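Local coordinates for putative peptidase (Chlamydophila abortus, PDB 3CE2), which probably acts as a zinc-dependent oligopeptidase of the M3B family, degrading a variety of small bioactive peptides, at residues A[114-117]-A[118-122]. Sequence-based numbering, arbitrary orientation.
Sequences HTLF and AEETS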
ATOM      1  N   HIS A 114      -4.678 -14.745 -19.041  1.00 57.66           N
ATOM      2  CA  HIS A 114      -5.421 -13.882 -18.149  1.00 54.65           C
ATOM      3  C   HIS A 114      -6.078 -12.768 -18.913  1.00 53.55           C
ATOM      4  O   HIS A 114      -7.180 -12.360 -18.576  1.00 58.88           O
ATOM      5  CB  HIS A 114      -4.524 -13.291 -17.072  1.00 55.09           C
ATOM      6  CG  HIS A 114      -4.380 -14.166 -15.866  1.00 63.84           C
ATOM      7  ND1 HIS A 114      -3.544 -15.263 -15.837  1.00 69.87           N
ATOM      8  CD2 HIS A 114      -4.959 -14.104 -14.642  1.00 61.36           C
ATOM      9  CE1 HIS A 114      -3.607 -15.836 -14.647  1.00 67.96           C
ATOM     10  NE2 HIS A 114      -4.462 -15.154 -13.906  1.00 67.26           N
ATOM     11  N   THR A 115      -5.412 -12.273 -19.945  1.00 54.43           N
ATOM     12  CA  THR A 115      -5.968 -11.172 -20.715  1.00 54.30           C
ATOM     13  C   THR A 115      -7.135 -11.669 -21.566  1.00 52.49           C
ATOM     14  O   THR A 115      -8.092 -10.931 -21.847  1.00 54.95           O
ATOM     15  CB  THR A 115      -4.883 -10.477 -21.581  1.00 56.76           C
ATOM     16  OG1 THR A 115      -3.758 -10.155 -20.755  1.00 50.66           O
ATOM     17  CG2 THR A 115      -5.424  -9.172 -22.185  1.00 58.69           C
ATOM     18  N   LEU A 116      -7.069 -12.933 -21.946  1.00 50.12           N
ATOM     19  CA  LEU A 116      -8.120 -13.521 -22.747  1.00 64.23           C
ATOM     20  C   LEU A 116      -9.343 -13.658 -21.850  1.00 68.50           C
ATOM     21  O   LEU A 116     -10.420 -13.128 -22.142  1.00 67.33           O
ATOM     22  CB  LEU A 116      -7.673 -14.888 -23.267  1.00 69.38           C
ATOM     23  CG  LEU A 116      -7.764 -15.167 -24.774  1.00 73.37           C
ATOM     24  CD1 LEU A 116      -7.482 -13.897 -25.597  1.00 72.84           C
ATOM     25  CD2 LEU A 116      -6.790 -16.292 -25.145  1.00 72.35           C
ATOM     26  N   PHE A 117      -9.148 -14.360 -20.738  1.00 69.41           N
ATOM     27  CA  PHE A 117     -10.153 -14.446 -19.692  1.00 67.95           C
ATOM     28  C   PHE A 117     -10.811 -13.108 -19.453  1.00 66.33           C
ATOM     29  O   PHE A 117     -12.042 -12.997 -19.498  1.00 66.87           O
ATOM     30  CB  PHE A 117      -9.533 -14.928 -18.385  1.00 67.02           C
ATOM     31  CG  PHE A 117     -10.541 -15.245 -17.341  1.00 68.38           C
ATOM     32  CD1 PHE A 117     -11.534 -16.185 -17.589  1.00 66.76           C
ATOM     33  CD2 PHE A 117     -10.519 -14.600 -16.115  1.00 69.93           C
ATOM     34  CE1 PHE A 117     -12.473 -16.481 -16.641  1.00 64.86           C
ATOM     35  CE2 PHE A 117     -11.469 -14.897 -15.149  1.00 68.79           C
ATOM     36  CZ  PHE A 117     -12.444 -15.840 -15.417  1.00 66.67           C
ATOM     37  N   ALA A 118      -9.995 -12.090 -19.203  1.00 60.32           N
ATOM     38  CA  ALA A 118     -10.534 -10.761 -18.956  1.00 63.75           C
ATOM     39  C   ALA A 118     -11.373 -10.232 -20.139  1.00 69.34           C
ATOM     40  O   ALA A 118     -12.370  -9.532 -19.944  1.00 73.16           O
ATOM     41  CB  ALA A 118      -9.431  -9.782 -18.562  1.00 54.38           C
ATOM     42  N   GLU A 119     -10.986 -10.565 -21.365  1.00 71.92           N
ATOM     43  CA  GLU A 119     -11.756 -10.099 -22.515  1.00 72.17           C
ATOM     44  C   GLU A 119     -13.025 -10.916 -22.632  1.00 65.87           C
ATOM     45  O   GLU A 119     -14.125 -10.375 -22.741  1.00 63.24           O
ATOM     46  CB  GLU A 119     -10.934 -10.169 -23.805  1.00 78.61           C
ATOM     47  CG  GLU A 119     -10.033  -8.941 -24.005  1.00 87.68           C
ATOM     48  CD  GLU A 119      -8.767  -9.232 -24.823  1.00 90.49           C
ATOM     49  OE1 GLU A 119      -8.580 -10.407 -25.254  1.00 91.68           O
ATOM     50  OE2 GLU A 119      -7.967  -8.277 -25.016  1.00 80.98           O
ATOM     51  N   GLU A 120     -12.882 -12.228 -22.576  1.00 59.72           N
ATOM     52  CA  GLU A 120     -14.049 -13.065 -22.675  1.00 64.04           C
ATOM     53  C   GLU A 120     -15.122 -12.763 -21.607  1.00 67.15           C
ATOM     54  O   GLU A 120     -16.313 -12.819 -21.905  1.00 68.34           O
ATOM     55  CB  GLU A 120     -13.667 -14.543 -22.748  1.00 63.51           C
ATOM     56  CG  GLU A 120     -13.675 -15.042 -24.189  1.00 67.00           C
ATOM     57  CD  GLU A 120     -12.912 -16.330 -24.404  1.00 69.95           C
ATOM     58  OE1 GLU A 120     -13.229 -17.345 -23.744  1.00 70.77           O
ATOM     59  OE2 GLU A 120     -12.004 -16.330 -25.264  1.00 72.24           O
ATOM     60  N   THR A 121     -14.708 -12.386 -20.397  1.00 63.37           N
ATOM     61  CA  THR A 121     -15.655 -12.152 -19.312  1.00 56.86           C
ATOM     62  C   THR A 121     -16.026 -10.699 -19.130  1.00 57.43           C
ATOM     63  O   THR A 121     -16.700 -10.345 -18.169  1.00 58.94           O
ATOM     64  CB  THR A 121     -15.095 -12.601 -17.965  1.00 55.56           C
ATOM     65  OG1 THR A 121     -13.975 -11.779 -17.629  1.00 54.20           O
ATOM     66  CG2 THR A 121     -14.678 -14.081 -17.995  1.00 56.76           C
ATOM     67  N   SER A 122     -15.590  -9.850 -20.042  1.00 62.86           N
ATOM     68  CA  SER A 122     -15.756  -8.410 -19.865  1.00 64.27           C
ATOM     69  C   SER A 122     -17.220  -7.976 -19.855  1.00 62.95           C
ATOM     70  O   SER A 122     -17.528  -6.847 -19.484  1.00 66.67           O
ATOM     71  CB  SER A 122     -15.028  -7.670 -20.985  1.00 66.63           C
ATOM     72  OG  SER A 122     -15.492  -8.131 -22.247  1.00 68.30           O
TER
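Phe117 and Thr121 meet one turn apart at the C-terminal end of helix 101-120. The methyl CG2 of Thr121 lies over one face of the Phe117 ring, 3.9 Å from the ring centroid and offset toward the rim. This is a CH-pi contact, and CE1 is the ring atom nearest the methyl. The other branch, the hydroxyl, is polar. With chi1 at 66°, Thr121 OG1 sits between the backbone N and the carbonyl carbon and donates a hydrogen bond to Phe117 O at 3.0 Å. Thr121 N also donates to Phe117 O, at 2.9 Å.

These bonds belong to the last turn of a helix, and Thr121 is the first residue to leave helical backbone angles. Earlier i to i+4 bonds include Glu120 N to Leu116 O, nearly straight at 172°. Ser122 OG and Ser122 N both donate to Glu119 O, the hydroxyl at 2.7 Å.

Glu119 OE1 lies 3.7 Å from the methyl CD1 of Leu116, a van der Waals approach and not a bond. The Phe117 ring also meets Ile79 and Leu83 of helix 66-96 and, edge-to-face, the ring of Trp53. The Glu120 carboxylate is held by the backbone N atoms of Thr52 and Trp53.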